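Local coordinates for protein cysteine synthase (PDB 5Z5C) that probably uses pyridoxal 5'-phosphate to make cysteine and to break it down with release of hydrogen sulfide, at residues Y43-S48 against F85-A90; D145-S150 against N154-E159; L167-E172 against L178-F183. All blocks are in the same frame, centred on the assembly; numbering follows the deposited sequence.

Contact 1 (Y43-S48 against F85-A90); sequences YNLTGS and FSAMGA
The loop that runs into helix 50-57 sets Leu45 and Thr46 against Ala87 and Met88 of helix 80-91. This is an apolar contact with no hydrogen bond across it. The tightest point is methyl on methyl: Thr46 CG2 lies 3.4 Å from Ala87 CB, closer than usual for two carbons. The threonine is turned (chi1 65°) so that CG2 lies anti to its carbonyl carbon and faces helix 80-91. OG1 is hydrogen-bonded to Asp51 at the start of helix 50-57, which helps to fix the rotation of the side chain.

Within 85-90 Leu45 touches through CD2 alone; it also packs on Ile91 of that helix. Its CD2 is 4.1 Å from Ala87 CB, beside the threonine methyl. The same CD2 is 4.1 Å from Met88 CE. The leucine and methionine side chains cross at about a right angle. Met88 starts off beside the contact, but bends at chi2 (50°) and chi3 (74°) bring CE round to the leucine.

Asn44 to Gly47 form a type I beta turn, closed by the bond from Gly47 N to Asn44 O at 3.1 Å. The Gly-Ser-Ile-Lys-Asp-Arg sequence that begins at Gly47 resembles the family signature around the cofactor lysine, so Lys50 is probably the residue that forms the internal aldimine. Ser48 OG caps Lys50 N, and its side chain touches Asn80, a residue that binds the cofactor. The Thr46 side chain is about 9 Å from the bound pyridoxal phosphate. On the dimer side, Leu45 also packs on Tyr43 of the second subunit, and Tyr43 OH is hydrogen-bonded to Leu16 O of that subunit.

Contact 2 (D145-S150 against N154-E159); sequences DTYLPS and NLYNSE
Asn154 meets Tyr147, Pro149 and Ser150 across a short connection, and its amide does most of the work. The tight part lies at Pro149 O and Ser150 O. Asn154 ND2 donates to Pro149 O at 2.8 Å, with an N-H...O angle of 156°. The acceptor lies almost in the amide plane, although the donor is tilted from the carbonyl plane of Pro149. CG of Asn154 is anti to its own N (chi1 -173°), which swings the amide back over the loop at Pro149. Asn154 CB is also close, 3.0 Å from Pro149 O and 3.2 Å from Ser150 O. The backbone bond from Asn154 N to Ser150 O is short at 2.7 Å, but bent and weak.

The Tyr147 side is looser. ND2 makes only a weak bond to Tyr147 OH, at 3.4 Å. The tyrosine and asparagine come from opposite directions, with ring and amide planes 56° apart. Tyr147 OH also lies 3.9 Å from Tyr156 CD2, at an oblique angle to that ring. The hydroxyl of Tyr156 itself is hydrogen-bonded to Glu66. Leu155 points away from the contact, to the solvent side, and is exposed.

One turn on, Asn157 ND2 is hydrogen-bonded to Thr189, which binds the cofactor. The remaining amide atom of Asn154, OD1, accepts from Tyr156 N at 3.0 Å. This is the asparagine N-cap that opens helix 155-163.

Contact 3 (L167-E172 against L178-F183); sequences LEIVNE and LNIDGF
Ile169 crosses the end of Ile180 and reaches on toward the ring of Phe183. Helix 165-172 is thereby packed on the loop that leads into strand 182-186 and on the strand's second residue. The strand is an inner one of a four-stranded parallel sheet. The arrangement belongs to the alpha/beta fold of the fold-type II pyridoxal phosphate enzymes. The chain leaves the helix, passes through a short loop and enters the sheet.

The main touch is between branch ends. Ile169 CG2 and Ile180 CD1 are 3.8 Å apart, and the two side chains cross at about a right angle. Ile169 uses its short branch here, and Ile180 uses the end of its long one. Ile180 is extended, with chi2 at 169°, which carries CD1 out from the loop to the helix.

No hydrogen bond joins the two segments. The strand is held from the sheet side: Gly182 pairs by its backbone with Val296 and Val298, and Phe183 with Cys210. Helix 191-196 completes the apolar cluster, since Ile196 touches both Ile169 and Phe183. The Phe183 side chain is about 4 Å from that of Thr192, a cofactor-binding residue.

The long branch of Ile169 makes the second touch. Its terminal CD1 sits 4.3 Å from Phe183 CE1 and approaches the ring obliquely.

Overall arrangement
The contacts come in series along the chain, without overlap. Contacts 1 and 2 have centres 16 Å apart and touch, with Phe85 CZ 3.6 Å from Pro149 CB. Contact 3 lies farther off, its centre 26 Å from that of contact 1 and 27 Å from that of contact 2. Contacts 2 and 3 use successive helices, 155-163 and 165-172. Helix 80-91 of contact 1 follows strand 73-76 of the three-stranded parallel sheet, and Pro149 of contact 2 packs on that strand. Contacts 1 and 2 thus lie beside this sheet and contact 3 beside the four-stranded one. Each has a side chain about 9 to 11 Å from the bound cofactor.

Contact 1 (Y43-S48 against F85-A90)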
loop_
_atom_site.group_PDB
_atom_site.type_symbol
_atom_site.label_atom_id
_atom_site.label_comp_id
_atom_site.label_asym_id
_atom_site.label_seq_id
_atom_site.Cartn_x
_atom_site.Cartn_y
_atom_site.Cartn_z
ATOM N N TYR B 43 -2.909 0.854 -4.600
ATOM C CA TYR B 43 -3.504 2.057 -4.015
ATOM C C TYR B 43 -4.950 1.755 -3.462
ATOM O O TYR B 43 -5.952 2.338 -3.911
ATOM C CB TYR B 43 -3.655 3.140 -5.080
ATOM C CG TYR B 43 -2.336 3.775 -5.553
ATOM C CD1 TYR B 43 -1.480 3.098 -6.414
ATOM C CD2 TYR B 43 -1.990 5.066 -5.174
ATOM C CE1 TYR B 43 -0.304 3.680 -6.854
ATOM C CE2 TYR B 43 -0.814 5.656 -5.616
ATOM C CZ TYR B 43 0.032 4.958 -6.457
ATOM O OH TYR B 43 1.201 5.548 -6.906
ATOM N N ASN B 44 -5.037 0.873 -2.486
ATOM C CA ASN B 44 -6.256 0.317 -1.966
ATOM C C ASN B 44 -6.041 0.074 -0.502
ATOM O O ASN B 44 -4.903 0.016 -0.060
ATOM C CB ASN B 44 -6.590 -1.006 -2.677
ATOM C CG ASN B 44 -7.458 -0.795 -3.896
ATOM O OD1 ASN B 44 -8.584 -0.294 -3.759
ATOM N ND2 ASN B 44 -6.968 -1.188 -5.089
ATOM N N LEU B 45 -7.121 -0.133 0.247
ATOM C CA LEU B 45 -7.055 -0.301 1.711
ATOM C C LEU B 45 -5.959 -1.202 2.224
ATOM O O LEU B 45 -5.264 -0.820 3.108
ATOM C CB LEU B 45 -8.407 -0.820 2.273
ATOM C CG LEU B 45 -8.519 -0.984 3.778
ATOM C CD1 LEU B 45 -8.398 0.363 4.486
ATOM C CD2 LEU B 45 -9.838 -1.651 4.135
ATOM N N THR B 46 -5.868 -2.434 1.734
ATOM C CA THR B 46 -4.883 -3.408 2.225
ATOM C C THR B 46 -3.826 -3.683 1.149
ATOM O O THR B 46 -3.078 -4.639 1.254
ATOM C CB THR B 46 -5.516 -4.736 2.673
ATOM O OG1 THR B 46 -6.120 -5.441 1.572
ATOM C CG2 THR B 46 -6.548 -4.526 3.840
ATOM N N GLY B 47 -3.799 -2.868 0.105
ATOM C CA GLY B 47 -2.751 -2.964 -0.932
ATOM C C GLY B 47 -3.086 -3.827 -2.144
ATOM O O GLY B 47 -2.176 -4.087 -2.914
ATOM N N SER B 48 -4.346 -4.284 -2.310
ATOM C CA SER B 48 -4.672 -5.146 -3.458
ATOM C C SER B 48 -5.998 -4.856 -4.132
ATOM O O SER B 48 -6.931 -4.357 -3.518
ATOM C CB SER B 48 -4.641 -6.655 -3.087
ATOM O OG SER B 48 -5.891 -7.171 -2.647
ATOM N N PHE B 85 -11.017 -9.322 3.176
ATOM C CA PHE B 85 -12.188 -9.602 3.986
ATOM C C PHE B 85 -11.855 -9.438 5.461
ATOM O O PHE B 85 -12.711 -8.989 6.211
ATOM C CB PHE B 85 -12.787 -11.025 3.731
ATOM C CG PHE B 85 -13.654 -11.098 2.497
ATOM C CD1 PHE B 85 -14.940 -10.600 2.512
ATOM C CD2 PHE B 85 -13.142 -11.582 1.292
ATOM C CE1 PHE B 85 -15.737 -10.645 1.374
ATOM C CE2 PHE B 85 -13.941 -11.648 0.150
ATOM C CZ PHE B 85 -15.241 -11.181 0.195
ATOM N N SER B 86 -10.652 -9.832 5.901
ATOM C CA SER B 86 -10.296 -9.625 7.309
ATOM C C SER B 86 -10.431 -8.136 7.696
ATOM O O SER B 86 -11.131 -7.783 8.669
ATOM C CB SER B 86 -8.908 -10.141 7.628
ATOM O OG SER B 86 -8.835 -11.540 7.422
ATOM N N ALA B 87 -9.826 -7.264 6.894
ATOM C CA ALA B 87 -9.889 -5.812 7.173
ATOM C C ALA B 87 -11.289 -5.210 7.044
ATOM O O ALA B 87 -11.728 -4.473 7.927
ATOM C CB ALA B 87 -8.916 -5.048 6.271
ATOM N N MET B 88 -11.972 -5.484 5.937
ATOM C CA MET B 88 -13.295 -4.892 5.693
ATOM C C MET B 88 -14.335 -5.529 6.610
ATOM O O MET B 88 -15.230 -4.847 7.106
ATOM C CB MET B 88 -13.671 -4.989 4.201
ATOM C CG MET B 88 -14.911 -4.188 3.803
ATOM S SD MET B 88 -14.996 -2.450 4.321
ATOM C CE MET B 88 -13.807 -1.705 3.207
ATOM N N GLY B 89 -14.195 -6.831 6.868
ATOM C CA GLY B 89 -14.985 -7.509 7.897
ATOM C C GLY B 89 -14.917 -6.816 9.256
ATOM O O GLY B 89 -15.935 -6.534 9.898
ATOM N N ALA B 90 -13.700 -6.484 9.672
ATOM C CA ALA B 90 -13.484 -5.841 10.942
ATOM C C ALA B 90 -14.067 -4.428 10.921
ATOM O O ALA B 90 -14.718 -4.034 11.848
ATOM C CB ALA B 90 -12.011 -5.834 11.252
#

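Contact 2 (D145-S150 against N154-E159)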
loop_
_atom_site.group_PDB
_atom_site.type_symbol
_atom_site.label_atom_id
_atom_site.label_comp_id
_atom_site.label_asym_id
_atom_site.label_seq_id
_atom_site.Cartn_x
_atom_site.Cartn_y
_atom_site.Cartn_z
ATOM N N ASP B 145 -26.090 -17.965 10.752
ATOM C CA ASP B 145 -25.870 -16.540 10.404
ATOM C C ASP B 145 -24.621 -16.308 9.534
ATOM O O ASP B 145 -24.417 -15.195 9.027
ATOM C CB ASP B 145 -25.775 -15.691 11.676
ATOM C CG ASP B 145 -27.032 -15.773 12.516
ATOM O OD1 ASP B 145 -27.996 -16.441 12.072
ATOM O OD2 ASP B 145 -27.056 -15.180 13.624
ATOM N N THR B 146 -23.814 -17.361 9.360
ATOM C CA THR B 146 -22.573 -17.311 8.622
ATOM C C THR B 146 -22.751 -16.724 7.221
ATOM O O THR B 146 -23.606 -17.186 6.449
ATOM C CB THR B 146 -21.947 -18.716 8.483
ATOM O OG1 THR B 146 -21.501 -19.170 9.757
ATOM C CG2 THR B 146 -20.735 -18.707 7.535
ATOM N N TYR B 147 -21.944 -15.717 6.891
ATOM C CA TYR B 147 -21.763 -15.372 5.481
ATOM C C TYR B 147 -20.506 -16.007 4.881
ATOM O O TYR B 147 -19.414 -15.884 5.441
ATOM C CB TYR B 147 -21.743 -13.865 5.266
ATOM C CG TYR B 147 -21.778 -13.471 3.827
ATOM C CD1 TYR B 147 -22.965 -13.507 3.106
ATOM C CD2 TYR B 147 -20.620 -13.074 3.167
ATOM C CE1 TYR B 147 -23.002 -13.148 1.761
ATOM C CE2 TYR B 147 -20.645 -12.715 1.821
ATOM C CZ TYR B 147 -21.838 -12.753 1.128
ATOM O OH TYR B 147 -21.863 -12.398 -0.201
ATOM N N LEU B 148 -20.692 -16.666 3.733
ATOM C CA LEU B 148 -19.621 -17.298 2.964
ATOM C C LEU B 148 -19.383 -16.447 1.733
ATOM O O LEU B 148 -20.248 -16.347 0.896
ATOM C CB LEU B 148 -20.021 -18.715 2.524
ATOM C CG LEU B 148 -20.076 -19.790 3.614
ATOM C CD1 LEU B 148 -20.784 -21.043 3.098
ATOM C CD2 LEU B 148 -18.674 -20.127 4.120
ATOM N N PRO B 149 -18.233 -15.765 1.644
ATOM C CA PRO B 149 -17.941 -15.031 0.398
ATOM C C PRO B 149 -17.928 -15.877 -0.872
ATOM O O PRO B 149 -18.300 -15.364 -1.926
ATOM C CB PRO B 149 -16.552 -14.451 0.663
ATOM C CG PRO B 149 -16.550 -14.214 2.141
ATOM C CD PRO B 149 -17.266 -15.418 2.705
ATOM N N SER B 150 -17.478 -17.131 -0.759
ATOM C CA SER B 150 -17.541 -18.124 -1.850
ATOM C C SER B 150 -16.859 -17.579 -3.115
ATOM O O SER B 150 -17.400 -17.636 -4.219
ATOM C CB SER B 150 -18.997 -18.528 -2.144
ATOM O OG SER B 150 -19.676 -18.810 -0.934
ATOM N N ASN B 154 -18.844 -16.932 -6.429
ATOM C CA ASN B 154 -19.825 -15.883 -6.120
ATOM C C ASN B 154 -19.824 -14.824 -7.248
ATOM O O ASN B 154 -18.794 -14.223 -7.548
ATOM C CB ASN B 154 -19.511 -15.273 -4.720
ATOM C CG ASN B 154 -20.563 -14.290 -4.242
ATOM O OD1 ASN B 154 -21.394 -13.817 -5.021
ATOM N ND2 ASN B 154 -20.531 -13.968 -2.935
ATOM N N LEU B 155 -20.983 -14.616 -7.883
ATOM C CA LEU B 155 -21.135 -13.585 -8.932
ATOM C C LEU B 155 -20.857 -12.139 -8.500
ATOM O O LEU B 155 -20.505 -11.292 -9.329
ATOM C CB LEU B 155 -22.540 -13.672 -9.565
ATOM C CG LEU B 155 -22.753 -14.792 -10.609
ATOM C CD1 LEU B 155 -24.156 -14.725 -11.210
ATOM C CD2 LEU B 155 -21.705 -14.726 -11.714
ATOM N N TYR B 156 -21.049 -11.857 -7.213
ATOM C CA TYR B 156 -20.714 -10.548 -6.638
ATOM C C TYR B 156 -19.219 -10.192 -6.916
ATOM O O TYR B 156 -18.885 -9.032 -7.085
ATOM C CB TYR B 156 -20.972 -10.534 -5.127
ATOM C CG TYR B 156 -22.473 -10.600 -4.730
ATOM C CD1 TYR B 156 -23.462 -10.837 -5.677
ATOM C CD2 TYR B 156 -22.862 -10.430 -3.408
ATOM C CE1 TYR B 156 -24.806 -10.899 -5.314
ATOM C CE2 TYR B 156 -24.196 -10.487 -3.035
ATOM C CZ TYR B 156 -25.163 -10.723 -3.991
ATOM O OH TYR B 156 -26.484 -10.778 -3.614
ATOM N N ASN B 157 -18.359 -11.209 -6.939
ATOM C CA ASN B 157 -16.953 -11.069 -7.241
ATOM C C ASN B 157 -16.725 -10.484 -8.659
ATOM O O ASN B 157 -16.244 -9.346 -8.795
ATOM C CB ASN B 157 -16.264 -12.410 -7.030
ATOM C CG ASN B 157 -14.778 -12.373 -7.302
ATOM O OD1 ASN B 157 -14.251 -11.386 -7.791
ATOM N ND2 ASN B 157 -14.097 -13.459 -6.982
ATOM N N SER B 158 -17.121 -11.207 -9.703
ATOM C CA SER B 158 -17.014 -10.685 -11.049
ATOM C C SER B 158 -17.755 -9.367 -11.210
ATOM O O SER B 158 -17.250 -8.465 -11.893
ATOM C CB SER B 158 -17.462 -11.709 -12.138
ATOM O OG SER B 158 -18.823 -12.072 -12.001
ATOM N N GLU B 159 -18.917 -9.244 -10.578
ATOM C CA GLU B 159 -19.691 -8.004 -10.647
ATOM C C GLU B 159 -18.930 -6.827 -10.065
ATOM O O GLU B 159 -19.068 -5.726 -10.560
ATOM C CB GLU B 159 -21.015 -8.079 -9.873
ATOM C CG GLU B 159 -22.169 -8.869 -10.513
ATOM C CD GLU B 159 -23.305 -9.148 -9.545
ATOM O OE1 GLU B 159 -23.554 -8.312 -8.649
ATOM O OE2 GLU B 159 -23.937 -10.221 -9.656
#

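Contact 3 (L167-E172 against L178-F183)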
loop_
_atom_site.group_PDB
_atom_site.type_symbol
_atom_site.label_atom_id
_atom_site.label_comp_id
_atom_site.label_asym_id
_atom_site.label_seq_id
_atom_site.Cartn_x
_atom_site.Cartn_y
_atom_site.Cartn_z
ATOM N N LEU B 167 -15.147 -0.301 -15.136
ATOM C CA LEU B 167 -15.721 0.963 -15.588
ATOM C C LEU B 167 -14.683 2.082 -15.574
ATOM O O LEU B 167 -14.649 2.909 -16.499
ATOM C CB LEU B 167 -16.924 1.323 -14.733
ATOM C CG LEU B 167 -17.681 2.600 -15.054
ATOM C CD1 LEU B 167 -18.132 2.646 -16.505
ATOM C CD2 LEU B 167 -18.849 2.753 -14.101
ATOM N N GLU B 168 -13.818 2.081 -14.553
ATOM C CA GLU B 168 -12.697 2.995 -14.498
ATOM C C GLU B 168 -11.836 2.864 -15.753
ATOM O O GLU B 168 -11.433 3.890 -16.328
ATOM C CB GLU B 168 -11.820 2.740 -13.266
ATOM C CG GLU B 168 -12.459 3.195 -11.954
ATOM C CD GLU B 168 -11.587 2.924 -10.743
ATOM O OE1 GLU B 168 -10.346 2.880 -10.890
ATOM O OE2 GLU B 168 -12.142 2.818 -9.629
ATOM N N ILE B 169 -11.588 1.609 -16.165
ATOM C CA ILE B 169 -10.779 1.348 -17.343
ATOM C C ILE B 169 -11.413 1.938 -18.564
ATOM O O ILE B 169 -10.744 2.639 -19.323
ATOM C CB ILE B 169 -10.458 -0.160 -17.552
ATOM C CG1 ILE B 169 -9.368 -0.609 -16.576
ATOM C CG2 ILE B 169 -9.987 -0.444 -18.969
ATOM C CD1 ILE B 169 -9.360 -2.080 -16.273
ATOM N N VAL B 170 -12.683 1.643 -18.791
ATOM C CA VAL B 170 -13.353 2.171 -19.994
ATOM C C VAL B 170 -13.384 3.701 -19.960
ATOM O O VAL B 170 -13.104 4.325 -20.949
ATOM C CB VAL B 170 -14.794 1.618 -20.122
ATOM C CG1 VAL B 170 -15.581 2.394 -21.169
ATOM C CG2 VAL B 170 -14.731 0.118 -20.471
ATOM N N ASN B 171 -13.686 4.301 -18.806
ATOM C CA ASN B 171 -13.730 5.750 -18.728
ATOM C C ASN B 171 -12.345 6.403 -18.973
ATOM O O ASN B 171 -12.265 7.437 -19.626
ATOM C CB ASN B 171 -14.344 6.226 -17.436
ATOM C CG ASN B 171 -15.827 5.899 -17.353
ATOM O OD1 ASN B 171 -16.497 5.763 -18.382
ATOM N ND2 ASN B 171 -16.339 5.788 -16.148
ATOM N N GLU B 172 -11.278 5.811 -18.473
ATOM C CA GLU B 172 -10.035 6.525 -18.564
ATOM C C GLU B 172 -9.412 6.331 -19.984
ATOM O O GLU B 172 -8.928 7.309 -20.560
ATOM C CB GLU B 172 -9.148 6.355 -17.292
ATOM C CG GLU B 172 -8.666 4.972 -16.862
ATOM C CD GLU B 172 -8.847 4.654 -15.381
ATOM O OE1 GLU B 172 -9.189 5.553 -14.585
ATOM O OE2 GLU B 172 -8.730 3.469 -15.020
ATOM N N LEU B 178 -8.624 6.514 -26.885
ATOM C CA LEU B 178 -8.054 5.273 -27.333
ATOM C C LEU B 178 -9.101 4.192 -27.224
ATOM O O LEU B 178 -9.680 3.965 -26.137
ATOM C CB LEU B 178 -6.837 4.908 -26.495
ATOM C CG LEU B 178 -5.706 5.942 -26.450
ATOM C CD1 LEU B 178 -4.658 5.546 -25.410
ATOM C CD2 LEU B 178 -5.088 6.153 -27.853
ATOM N N ASN B 179 -9.348 3.515 -28.324
ATOM C CA ASN B 179 -10.044 2.243 -28.316
ATOM C C ASN B 179 -9.202 1.185 -27.630
ATOM O O ASN B 179 -7.998 1.209 -27.762
ATOM C CB ASN B 179 -10.314 1.786 -29.745
ATOM C CG ASN B 179 -11.559 2.423 -30.319
ATOM O OD1 ASN B 179 -11.659 3.639 -30.399
ATOM N ND2 ASN B 179 -12.531 1.594 -30.687
ATOM N N ILE B 180 -9.839 0.253 -26.933
ATOM C CA ILE B 180 -9.168 -0.887 -26.296
ATOM C C ILE B 180 -9.222 -2.080 -27.254
ATOM O O ILE B 180 -10.311 -2.554 -27.593
ATOM C CB ILE B 180 -9.878 -1.289 -24.979
ATOM C CG1 ILE B 180 -9.766 -0.166 -23.940
ATOM C CG2 ILE B 180 -9.339 -2.618 -24.436
ATOM C CD1 ILE B 180 -10.665 -0.387 -22.712
ATOM N N ASP B 181 -8.049 -2.578 -27.648
ATOM C CA ASP B 181 -7.934 -3.747 -28.538
ATOM C C ASP B 181 -7.879 -5.029 -27.751
ATOM O O ASP B 181 -8.278 -6.088 -28.221
ATOM C CB ASP B 181 -6.700 -3.588 -29.434
ATOM C CG ASP B 181 -6.818 -2.389 -30.343
ATOM O OD1 ASP B 181 -7.808 -2.282 -31.049
ATOM O OD2 ASP B 181 -5.924 -1.525 -30.321
ATOM N N GLY B 182 -7.389 -4.946 -26.520
ATOM C CA GLY B 182 -7.391 -6.105 -25.661
ATOM C C GLY B 182 -7.058 -5.842 -24.193
ATOM O O GLY B 182 -6.538 -4.789 -23.820
ATOM N N PHE B 183 -7.340 -6.859 -23.397
ATOM C CA PHE B 183 -7.102 -6.886 -21.969
ATOM C C PHE B 183 -6.675 -8.314 -21.591
ATOM O O PHE B 183 -7.290 -9.269 -22.073
ATOM C CB PHE B 183 -8.390 -6.537 -21.208
ATOM C CG PHE B 183 -8.270 -6.688 -19.714
ATOM C CD1 PHE B 183 -7.816 -5.616 -18.925
ATOM C CD2 PHE B 183 -8.527 -7.888 -19.111
ATOM C CE1 PHE B 183 -7.653 -5.754 -17.558
ATOM C CE2 PHE B 183 -8.387 -8.031 -17.752
ATOM C CZ PHE B 183 -7.944 -6.964 -16.980
#